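Restriction endonuclease PacI (PDB 3M7K) is a rare-cutting HNH restriction endonuclease that recognises an eight-base-pair DNA site and cleaves both strands, captured here as a dimer with its cut product. Local coordinates at residues R93-S96 / F97-Y100; A108-I111 / C112-K116; N118-S121 / A122-D126. One frame throughout, in Å; residues are numbered along the deposited sequence.

Overall arrangement
Interactions 1, 2 and 3 follow one another along the chain. The first two lie at the beta-beta-alpha-metal active site: interaction 1, in the loop after strand 90-93, sets R93 on the DNA phosphates, and interaction 2, on helix 110-116, its centre about 14 Å from that of interaction 1, supplies ligands to a zinc and, through N113, to the magnesium ion. K116 joins the two, its NZ 2.8 Å from S94 O. Interaction 3 begins helix 122-139, about 11 Å between centres from each of the others. It packs behind helix 110-116 through M125, whose CE lies 3.6 Å from C112 O, and faces the second subunit, which interaction 2 also touches.

Interaction 1: R93-S96 / F97-Y100; sequences RSDS and FEGY. With nucleotides of chain C; nucleotides of chain B.
A type I beta turn from D95 to E98, closed by E98 N donating to D95 O at 2.8 Å, reverses the loop and brings Y100 alongside R93. The D95 carboxylate steadies the turn from its first corner: CG stands anti to the backbone N (chi1 -179°), and OD1 accepts from F97 N at 3.1 Å, an Asx turn in which the donor comes from above the carboxylate plane. The same oxygen lies at the edge of the F97 ring. R93 CG sits over the centre of one face of the Y100 ring, 3.7 Å from the centroid, a CH-pi contact. A bend at chi3 (-68°) then directs the guanidinium to the carbonyls of S96 and E98 and to two phosphates, its plane 75° from that of the ring. NH1 donates to S96 O and to E98 O, which stays 3.1 Å away in the guanidinium plane. NE gives DT1 of chain C OP1 a bond of 2.8 Å, and NH2 is shared between that oxygen and DT10 of chain B OP1. S96 OG also donates to DT10 OP1, while Y100 OH reaches DT1 OP2 at 2.6 Å. Five donated bonds thus fix the rotation of the guanidinium, two spent on the turn's carbonyls and three on phosphate oxygens, so the loop's shape sets where its positive charge, which probably offsets the negative charge of the product phosphates, meets the DNA.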
loop_
_atom_site.group_PDB
_atom_site.type_symbol
_atom_site.label_atom_id
_atom_site.label_comp_id
_atom_site.label_asym_id
_atom_site.label_seq_id
_atom_site.Cartn_x
_atom_site.Cartn_y
_atom_site.Cartn_z
ATOM N N ARG A 93 -1.016 -14.701 1.872
ATOM C CA ARG A 93 -2.030 -15.458 2.609
ATOM C C ARG A 93 -3.368 -14.815 2.237
ATOM O O ARG A 93 -3.724 -13.748 2.771
ATOM C CB ARG A 93 -1.738 -15.379 4.105
ATOM C CG ARG A 93 -0.337 -15.905 4.484
ATOM C CD ARG A 93 0.039 -15.590 5.947
ATOM N NE ARG A 93 0.254 -14.153 6.206
ATOM C CZ ARG A 93 -0.651 -13.346 6.769
ATOM N NH1 ARG A 93 -1.827 -13.825 7.157
ATOM N NH2 ARG A 93 -0.379 -12.059 6.967
ATOM N N SER A 94 -4.050 -15.422 1.265
ATOM C CA SER A 94 -5.313 -14.926 0.701
ATOM C C SER A 94 -6.226 -14.334 1.758
ATOM O O SER A 94 -6.600 -13.165 1.708
ATOM C CB SER A 94 -6.100 -16.083 0.048
ATOM O OG SER A 94 -5.885 -16.070 -1.343
ATOM N N ASP A 95 -6.592 -15.185 2.700
ATOM C CA ASP A 95 -7.340 -14.780 3.862
ATOM C C ASP A 95 -6.274 -14.383 4.865
ATOM O O ASP A 95 -5.508 -15.231 5.346
ATOM C CB ASP A 95 -8.210 -15.947 4.365
ATOM C CG ASP A 95 -9.040 -15.573 5.574
ATOM O OD1 ASP A 95 -8.832 -14.472 6.116
ATOM O OD2 ASP A 95 -9.887 -16.386 6.002
ATOM N N SER A 96 -6.188 -13.081 5.139
ATOM C CA SER A 96 -5.089 -12.565 5.940
ATOM C C SER A 96 -5.193 -12.981 7.396
ATOM O O SER A 96 -4.224 -12.838 8.149
ATOM C CB SER A 96 -4.967 -11.035 5.827
ATOM O OG SER A 96 -3.597 -10.682 5.620
ATOM N N PHE A 97 -6.373 -13.478 7.784
ATOM C CA PHE A 97 -6.556 -14.090 9.086
ATOM C C PHE A 97 -5.996 -15.510 9.157
ATOM O O PHE A 97 -5.748 -16.011 10.262
ATOM C CB PHE A 97 -8.044 -14.145 9.464
ATOM C CG PHE A 97 -8.685 -12.810 9.649
ATOM C CD1 PHE A 97 -8.591 -12.138 10.870
ATOM C CD2 PHE A 97 -9.427 -12.232 8.617
ATOM C CE1 PHE A 97 -9.214 -10.901 11.066
ATOM C CE2 PHE A 97 -10.052 -10.979 8.790
ATOM C CZ PHE A 97 -9.945 -10.315 10.018
ATOM N N GLU A 98 -5.866 -16.178 8.003
ATOM C CA GLU A 98 -5.330 -17.549 7.981
ATOM C C GLU A 98 -3.839 -17.557 7.672
ATOM O O GLU A 98 -3.278 -16.560 7.169
ATOM C CB GLU A 98 -6.072 -18.453 6.985
ATOM C CG GLU A 98 -7.337 -19.138 7.528
ATOM C CD GLU A 98 -7.071 -20.204 8.589
ATOM O OE1 GLU A 98 -5.891 -20.528 8.860
ATOM O OE2 GLU A 98 -8.062 -20.721 9.153
ATOM N N GLY A 99 -3.201 -18.688 7.996
ATOM C CA GLY A 99 -1.764 -18.865 7.829
ATOM C C GLY A 99 -1.325 -19.239 6.414
ATOM O O GLY A 99 -2.090 -19.120 5.447
ATOM N N TYR A 100 -0.080 -19.684 6.302
ATOM C CA TYR A 100 0.462 -20.190 5.034
ATOM C C TYR A 100 0.083 -21.643 4.825
ATOM O O TYR A 100 0.399 -22.488 5.656
ATOM C CB TYR A 100 1.980 -20.097 5.029
ATOM C CG TYR A 100 2.526 -18.696 4.845
ATOM C CD1 TYR A 100 2.544 -18.097 3.590
ATOM C CD2 TYR A 100 3.056 -17.991 5.922
ATOM C CE1 TYR A 100 3.059 -16.835 3.412
ATOM C CE2 TYR A 100 3.583 -16.708 5.756
ATOM C CZ TYR A 100 3.587 -16.141 4.498
ATOM O OH TYR A 100 4.098 -14.870 4.313
ATOM O OP3 DT C 1 3.604 -10.849 6.811
ATOM P P DT C 1 3.527 -11.891 5.752
ATOM O OP1 DT C 1 2.228 -12.343 5.272
ATOM O OP2 DT C 1 4.339 -13.023 6.195
ATOM O "O5'" DT C 1 4.284 -11.136 4.561
ATOM C "C5'" DT C 1 4.912 -11.740 3.501
ATOM C "C4'" DT C 1 5.584 -10.633 2.690
ATOM O "O4'" DT C 1 5.834 -9.483 3.526
ATOM C "C3'" DT C 1 6.907 -11.036 2.096
ATOM O "O3'" DT C 1 7.065 -10.432 0.810
ATOM C "C2'" DT C 1 7.911 -10.510 3.129
ATOM C "C1'" DT C 1 7.226 -9.241 3.645
ATOM N N1 DT C 1 7.547 -9.016 5.062
ATOM C C2 DT C 1 8.321 -7.932 5.408
ATOM O O2 DT C 1 8.758 -7.126 4.613
ATOM N N3 DT C 1 8.577 -7.806 6.744
ATOM C C4 DT C 1 8.150 -8.654 7.752
ATOM O O4 DT C 1 8.455 -8.443 8.918
ATOM C C5 DT C 1 7.339 -9.776 7.338
ATOM C C7 DT C 1 6.823 -10.758 8.365
ATOM C C6 DT C 1 7.075 -9.907 6.019
ATOM P P DT B 10 -0.720 -8.779 8.170
ATOM O OP1 DT B 10 -1.894 -9.577 7.747
ATOM O OP2 DT B 10 0.163 -9.192 9.291
ATOM O "O5'" DT B 10 0.236 -8.591 6.899
ATOM C "C5'" DT B 10 -0.351 -8.334 5.641
ATOM C "C4'" DT B 10 0.699 -7.955 4.608
ATOM O "O4'" DT B 10 1.396 -6.785 5.084
ATOM C "C3'" DT B 10 1.826 -8.946 4.356
ATOM O "O3'" DT B 10 1.376 -10.038 3.554
ATOM C "C2'" DT B 10 2.835 -8.038 3.651
ATOM C "C1'" DT B 10 2.646 -6.719 4.422
ATOM N N1 DT B 10 3.688 -6.498 5.517
ATOM C C2 DT B 10 4.747 -5.639 5.252
ATOM O O2 DT B 10 4.866 -5.062 4.185
ATOM N N3 DT B 10 5.661 -5.486 6.264
ATOM C C4 DT B 10 5.611 -6.116 7.495
ATOM O O4 DT B 10 6.481 -5.918 8.363
ATOM C C5 DT B 10 4.483 -7.006 7.707
ATOM C C7 DT B 10 4.316 -7.752 9.022
ATOM C C6 DT B 10 3.589 -7.155 6.719
#

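Interaction 2: A108-I111 / C112-K116; sequences ACFI and CNRIK. With ZN (zinc ion), chain D; MG (magnesium ion), chain F; nucleotides of chain E; nucleotides of chain C.
C109 and C112 meet through a zinc ion, bound by C109 SG and C112 SG each at 2.3 Å; C63 and C66 complete the four-cysteine site. C109 is also the N-cap of helix 110-116: with chi1 at 74° its sulfur faces the first turn and accepts from C112 N at 3.4 Å, nearly straight (165°). One metal ligand thus caps the helix that carries the other. The C109 carbonyl oxygen takes N113 N at 2.9 Å, and N113 turns its amide to the second metal. OD1 binds the magnesium ion at 2.3 Å, together with D92, two waters and the DNA, while ND2 donates to a water at A108 O and, weakly, to V91 O. One helical turn on from F110, R114 sets its guanidinium between the F110 ring and an adenine. F110 CE2 sits over its centre, 3.2 Å from R114 CZ, the ring tilted 39° to it, and DA8 of chain E N7 covers the opposite face; NE donates to a thymine O2. With the guanidinium replaced by an alanine here, the thymine O2 is likely to lose its donor and a gap to open between the F110 ring and the adenine. Behind the first shell, K116 NZ binds D92 OD1 and so helps place that magnesium ligand. A beta hairpin, strands 90-93 and 105-108, followed by a helix that supplies an asparagine to the metal, is the beta-beta-alpha-metal arrangement of HNH nucleases.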
loop_
_atom_site.group_PDB
_atom_site.type_symbol
_atom_site.label_atom_id
_atom_site.label_comp_id
_atom_site.label_asym_id
_atom_site.label_seq_id
_atom_site.Cartn_x
_atom_site.Cartn_y
_atom_site.Cartn_z
ATOM N N ALA A 108 2.158 -13.577 -5.095
ATOM C CA ALA A 108 1.953 -12.134 -5.205
ATOM C C ALA A 108 3.281 -11.365 -5.247
ATOM O O ALA A 108 4.213 -11.682 -4.504
ATOM C CB ALA A 108 1.077 -11.619 -4.042
ATOM N N CYS A 109 3.350 -10.334 -6.086
ATOM C CA CYS A 109 4.516 -9.465 -6.092
ATOM C C CYS A 109 4.453 -8.613 -4.831
ATOM O O CYS A 109 3.372 -8.450 -4.218
ATOM C CB CYS A 109 4.558 -8.570 -7.359
ATOM S SG CYS A 109 3.359 -7.154 -7.417
ATOM N N PHE A 110 5.590 -8.096 -4.406
ATOM C CA PHE A 110 5.645 -7.352 -3.137
ATOM C C PHE A 110 4.816 -6.066 -3.166
ATOM O O PHE A 110 4.343 -5.592 -2.111
ATOM C CB PHE A 110 7.101 -7.045 -2.777
ATOM C CG PHE A 110 7.328 -6.704 -1.314
ATOM C CD1 PHE A 110 6.612 -7.350 -0.302
ATOM C CD2 PHE A 110 8.293 -5.753 -0.955
ATOM C CE1 PHE A 110 6.817 -7.042 1.034
ATOM C CE2 PHE A 110 8.551 -5.458 0.398
ATOM C CZ PHE A 110 7.811 -6.105 1.401
ATOM N N ILE A 111 4.624 -5.498 -4.359
ATOM C CA ILE A 111 3.754 -4.317 -4.481
ATOM C C ILE A 111 2.302 -4.684 -4.135
ATOM O O ILE A 111 1.679 -4.026 -3.299
ATOM C CB ILE A 111 3.892 -3.603 -5.863
ATOM C CG1 ILE A 111 5.232 -2.855 -5.925
ATOM C CG2 ILE A 111 2.712 -2.641 -6.103
ATOM C CD1 ILE A 111 5.582 -2.178 -7.289
ATOM N N CYS A 112 1.759 -5.730 -4.766
ATOM C CA CYS A 112 0.370 -6.102 -4.497
ATOM C C CYS A 112 0.216 -6.646 -3.082
ATOM O O CYS A 112 -0.798 -6.419 -2.422
ATOM C CB CYS A 112 -0.113 -7.161 -5.498
ATOM S SG CYS A 112 -0.333 -6.491 -7.156
ATOM N N ASN A 113 1.215 -7.386 -2.617
ATOM C CA ASN A 113 1.141 -7.947 -1.267
ATOM C C ASN A 113 0.981 -6.822 -0.238
ATOM O O ASN A 113 0.151 -6.923 0.689
ATOM C CB ASN A 113 2.381 -8.833 -0.942
ATOM C CG ASN A 113 2.000 -10.102 -0.166
ATOM O OD1 ASN A 113 0.853 -10.249 0.297
ATOM N ND2 ASN A 113 2.937 -11.021 -0.038
ATOM N N ARG A 114 1.797 -5.769 -0.372
ATOM C CA ARG A 114 1.739 -4.639 0.580
ATOM C C ARG A 114 0.452 -3.847 0.421
ATOM O O ARG A 114 -0.132 -3.389 1.413
ATOM C CB ARG A 114 2.921 -3.703 0.395
ATOM C CG ARG A 114 4.157 -4.245 1.113
ATOM C CD ARG A 114 5.071 -3.116 1.328
ATOM N NE ARG A 114 6.163 -3.359 2.242
ATOM C CZ ARG A 114 7.397 -2.900 2.013
ATOM N NH1 ARG A 114 7.659 -2.281 0.866
ATOM N NH2 ARG A 114 8.377 -3.074 2.903
ATOM N N ILE A 115 0.021 -3.661 -0.822
ATOM C CA ILE A 115 -1.263 -2.959 -1.064
ATOM C C ILE A 115 -2.446 -3.644 -0.398
ATOM O O ILE A 115 -3.219 -3.006 0.354
ATOM C CB ILE A 115 -1.487 -2.728 -2.582
ATOM C CG1 ILE A 115 -0.446 -1.700 -3.055
ATOM C CG2 ILE A 115 -2.932 -2.246 -2.867
ATOM C CD1 ILE A 115 -0.382 -1.505 -4.584
ATOM N N LYS A 116 -2.577 -4.942 -0.657
ATOM C CA LYS A 116 -3.645 -5.740 -0.085
ATOM C C LYS A 116 -3.557 -5.654 1.445
ATOM O O LYS A 116 -4.590 -5.473 2.113
ATOM C CB LYS A 116 -3.534 -7.201 -0.556
ATOM C CG LYS A 116 -4.629 -8.138 -0.021
ATOM C CD LYS A 116 -4.501 -9.562 -0.648
ATOM C CE LYS A 116 -5.352 -10.607 0.112
ATOM N NZ LYS A 116 -4.684 -11.101 1.375
HETATM ZN ZN ZN D . 1.285 -7.721 -8.328
HETATM MG MG MG F . -0.474 -10.940 2.087
ATOM P P DA E 8 10.418 0.785 6.315
ATOM O OP1 DA E 8 11.384 1.892 6.483
ATOM O OP2 DA E 8 9.072 0.840 6.943
ATOM O "O5'" DA E 8 10.201 0.532 4.744
ATOM C "C5'" DA E 8 11.298 0.248 3.874
ATOM C "C4'" DA E 8 11.089 1.010 2.587
ATOM O "O4'" DA E 8 9.870 0.520 1.957
ATOM C "C3'" DA E 8 10.905 2.511 2.757
ATOM O "O3'" DA E 8 11.612 3.118 1.673
ATOM C "C2'" DA E 8 9.382 2.692 2.638
ATOM C "C1'" DA E 8 9.006 1.598 1.655
ATOM N N9 DA E 8 7.642 1.080 1.835
ATOM C C8 DA E 8 7.188 0.444 2.965
ATOM N N7 DA E 8 5.931 0.060 2.881
ATOM C C5 DA E 8 5.536 0.465 1.609
ATOM C C6 DA E 8 4.294 0.332 0.964
ATOM N N6 DA E 8 3.225 -0.274 1.554
ATOM N N1 DA E 8 4.199 0.854 -0.285
ATOM C C2 DA E 8 5.288 1.438 -0.855
ATOM N N3 DA E 8 6.510 1.613 -0.312
ATOM C C4 DA E 8 6.568 1.100 0.942
ATOM O OP3 DT C 1 3.604 -10.849 6.811
ATOM P P DT C 1 3.527 -11.891 5.752
ATOM O OP1 DT C 1 2.228 -12.343 5.272
ATOM O OP2 DT C 1 4.339 -13.023 6.195
ATOM O "O5'" DT C 1 4.284 -11.136 4.561
ATOM C "C5'" DT C 1 4.912 -11.740 3.501
ATOM C "C4'" DT C 1 5.584 -10.633 2.690
ATOM O "O4'" DT C 1 5.834 -9.483 3.526
ATOM C "C3'" DT C 1 6.907 -11.036 2.096
ATOM O "O3'" DT C 1 7.065 -10.432 0.810
ATOM C "C2'" DT C 1 7.911 -10.510 3.129
ATOM C "C1'" DT C 1 7.226 -9.241 3.645
ATOM N N1 DT C 1 7.547 -9.016 5.062
ATOM C C2 DT C 1 8.321 -7.932 5.408
ATOM O O2 DT C 1 8.758 -7.126 4.613
ATOM N N3 DT C 1 8.577 -7.806 6.744
ATOM C C4 DT C 1 8.150 -8.654 7.752
ATOM O O4 DT C 1 8.455 -8.443 8.918
ATOM C C5 DT C 1 7.339 -9.776 7.338
ATOM C C7 DT C 1 6.823 -10.758 8.365
ATOM C C6 DT C 1 7.075 -9.907 6.019
HETATM O O HOH W 1 5.001 -10.430 -1.990
HETATM O O HOH W 2 5.743 -2.716 -1.784
HETATM O O HOH W 3 -1.531 -8.825 1.947
HETATM O O HOH W 4 -1.952 -11.793 3.646
#

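Interaction 3: N118-S121 / A122-D126; sequences NIFS and ASEMD. With nucleotides of chain B.
S121 and E124 grip each other twice at the start of helix 122-139. S121 OG, placed between the backbone N and the carbonyl carbon of its own residue (chi1 67°), points into the first helical turn and accepts from E124 N at 2.9 Å, almost straight at 169°. In return the glutamate chain, extended beyond CG, reaches back along the serine, and S121 N donates to E124 OE1 at 3.0 Å, meeting that oxygen from above the carboxylate plane. The glutamate CG also rests 3.4 Å from S121 OG. The reciprocal pair is a capping box, the N-terminal motif in which an N-cap side chain and the one three residues on each take the other's backbone N-H, satisfying groups that the helix itself does not bond. The regular ladder begins beside it, with M125 N donating to S121 O at 2.7 Å. F120, just ahead of the cap, crosses E124 at about a right angle: E124 OE1 lies at the edge of its ring, 3.8 Å from F120 CD2, with the carboxylate and ring planes 79° apart. I119 CG2 covers one ring face, 3.5 Å above its plane and over the centre. E124 OE1 has a further partner across the dimer interface, a salt bridge from R139 of the second subunit, whose positive charge would probably stabilise the ionised carboxylate. F120 packs on I115 of that same neighbouring chain, while I119 touches an adenine of the bound DNA.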
loop_
_atom_site.group_PDB
_atom_site.type_symbol
_atom_site.label_atom_id
_atom_site.label_comp_id
_atom_site.label_asym_id
_atom_site.label_seq_id
_atom_site.Cartn_x
_atom_site.Cartn_y
_atom_site.Cartn_z
ATOM N N ASN A 118 -3.695 -6.065 5.205
ATOM C CA ASN A 118 -4.842 -6.764 5.786
ATOM C C ASN A 118 -6.117 -5.954 5.591
ATOM O O ASN A 118 -7.099 -6.133 6.308
ATOM C CB ASN A 118 -4.629 -7.093 7.273
ATOM C CG ASN A 118 -4.615 -5.850 8.157
ATOM O OD1 ASN A 118 -4.438 -4.721 7.681
ATOM N ND2 ASN A 118 -4.769 -6.060 9.465
ATOM N N ILE A 119 -6.107 -5.090 4.592
ATOM C CA ILE A 119 -7.238 -4.210 4.309
ATOM C C ILE A 119 -8.256 -4.901 3.407
ATOM O O ILE A 119 -9.445 -4.967 3.744
ATOM C CB ILE A 119 -6.741 -2.918 3.596
ATOM C CG1 ILE A 119 -5.819 -2.124 4.513
ATOM C CG2 ILE A 119 -7.921 -2.032 3.179
ATOM C CD1 ILE A 119 -5.045 -0.999 3.777
ATOM N N PHE A 120 -7.790 -5.421 2.271
ATOM C CA PHE A 120 -8.681 -5.904 1.193
ATOM C C PHE A 120 -8.792 -7.421 1.172
ATOM O O PHE A 120 -7.813 -8.122 1.444
ATOM C CB PHE A 120 -8.177 -5.401 -0.186
ATOM C CG PHE A 120 -8.144 -3.892 -0.309
ATOM C CD1 PHE A 120 -6.953 -3.193 -0.199
ATOM C CD2 PHE A 120 -9.330 -3.173 -0.470
ATOM C CE1 PHE A 120 -6.917 -1.790 -0.284
ATOM C CE2 PHE A 120 -9.324 -1.777 -0.556
ATOM C CZ PHE A 120 -8.104 -1.074 -0.464
ATOM N N SER A 121 -9.975 -7.938 0.833
ATOM C CA SER A 121 -10.099 -9.371 0.556
ATOM C C SER A 121 -9.405 -9.706 -0.755
ATOM O O SER A 121 -9.069 -8.805 -1.546
ATOM C CB SER A 121 -11.565 -9.785 0.474
ATOM O OG SER A 121 -12.168 -9.189 -0.666
ATOM N N ALA A 122 -9.175 -11.001 -0.979
ATOM C CA ALA A 122 -8.606 -11.484 -2.227
ATOM C C ALA A 122 -9.499 -11.046 -3.385
ATOM O O ALA A 122 -9.003 -10.556 -4.392
ATOM C CB ALA A 122 -8.453 -13.006 -2.181
ATOM N N SER A 123 -10.820 -11.181 -3.204
ATOM C CA SER A 123 -11.790 -10.737 -4.193
ATOM C C SER A 123 -11.655 -9.245 -4.505
ATOM O O SER A 123 -11.579 -8.850 -5.674
ATOM C CB SER A 123 -13.206 -11.026 -3.709
ATOM O OG SER A 123 -14.111 -10.708 -4.732
ATOM N N GLU A 124 -11.619 -8.415 -3.454
ATOM C CA GLU A 124 -11.400 -6.975 -3.628
ATOM C C GLU A 124 -10.056 -6.730 -4.312
ATOM O O GLU A 124 -9.946 -5.883 -5.207
ATOM C CB GLU A 124 -11.464 -6.237 -2.287
ATOM C CG GLU A 124 -12.894 -6.039 -1.757
ATOM C CD GLU A 124 -12.958 -5.674 -0.286
ATOM O OE1 GLU A 124 -11.925 -5.748 0.421
ATOM O OE2 GLU A 124 -14.061 -5.315 0.172
ATOM N N MET A 125 -9.040 -7.479 -3.905
ATOM C CA MET A 125 -7.697 -7.281 -4.458
ATOM C C MET A 125 -7.586 -7.734 -5.925
ATOM O O MET A 125 -6.767 -7.186 -6.697
ATOM C CB MET A 125 -6.622 -7.960 -3.591
ATOM C CG MET A 125 -5.199 -7.516 -3.970
ATOM S SD MET A 125 -4.869 -5.739 -3.666
ATOM C CE MET A 125 -3.430 -5.443 -4.717
ATOM N N ASP A 126 -8.370 -8.746 -6.308
ATOM C CA ASP A 126 -8.472 -9.118 -7.727
ATOM C C ASP A 126 -8.755 -7.880 -8.564
ATOM O O ASP A 126 -8.143 -7.677 -9.619
ATOM C CB ASP A 126 -9.591 -10.152 -7.967
ATOM C CG ASP A 126 -9.171 -11.556 -7.597
ATOM O OD1 ASP A 126 -7.950 -11.814 -7.507
ATOM O OD2 ASP A 126 -10.058 -12.397 -7.387
ATOM P P DA B 9 -0.078 -3.357 12.510
ATOM O OP1 DA B 9 -1.273 -3.535 13.353
ATOM O OP2 DA B 9 1.292 -3.626 12.987
ATOM O "O5'" DA B 9 -0.276 -4.254 11.205
ATOM C "C5'" DA B 9 -1.497 -4.270 10.442
ATOM C "C4'" DA B 9 -1.221 -4.975 9.130
ATOM O "O4'" DA B 9 -0.336 -4.123 8.361
ATOM C "C3'" DA B 9 -0.533 -6.345 9.242
ATOM O "O3'" DA B 9 -1.236 -7.291 8.436
ATOM C "C2'" DA B 9 0.869 -6.122 8.684
ATOM C "C1'" DA B 9 0.626 -4.947 7.740
ATOM N N9 DA B 9 1.798 -4.127 7.457
ATOM C C8 DA B 9 2.892 -3.885 8.237
ATOM N N7 DA B 9 3.762 -3.082 7.650
ATOM C C5 DA B 9 3.212 -2.797 6.412
ATOM C C6 DA B 9 3.646 -2.026 5.318
ATOM N N6 DA B 9 4.800 -1.357 5.307
ATOM N N1 DA B 9 2.846 -1.956 4.208
ATOM C C2 DA B 9 1.684 -2.638 4.216
ATOM N N3 DA B 9 1.179 -3.383 5.215
ATOM C C4 DA B 9 2.003 -3.444 6.274
#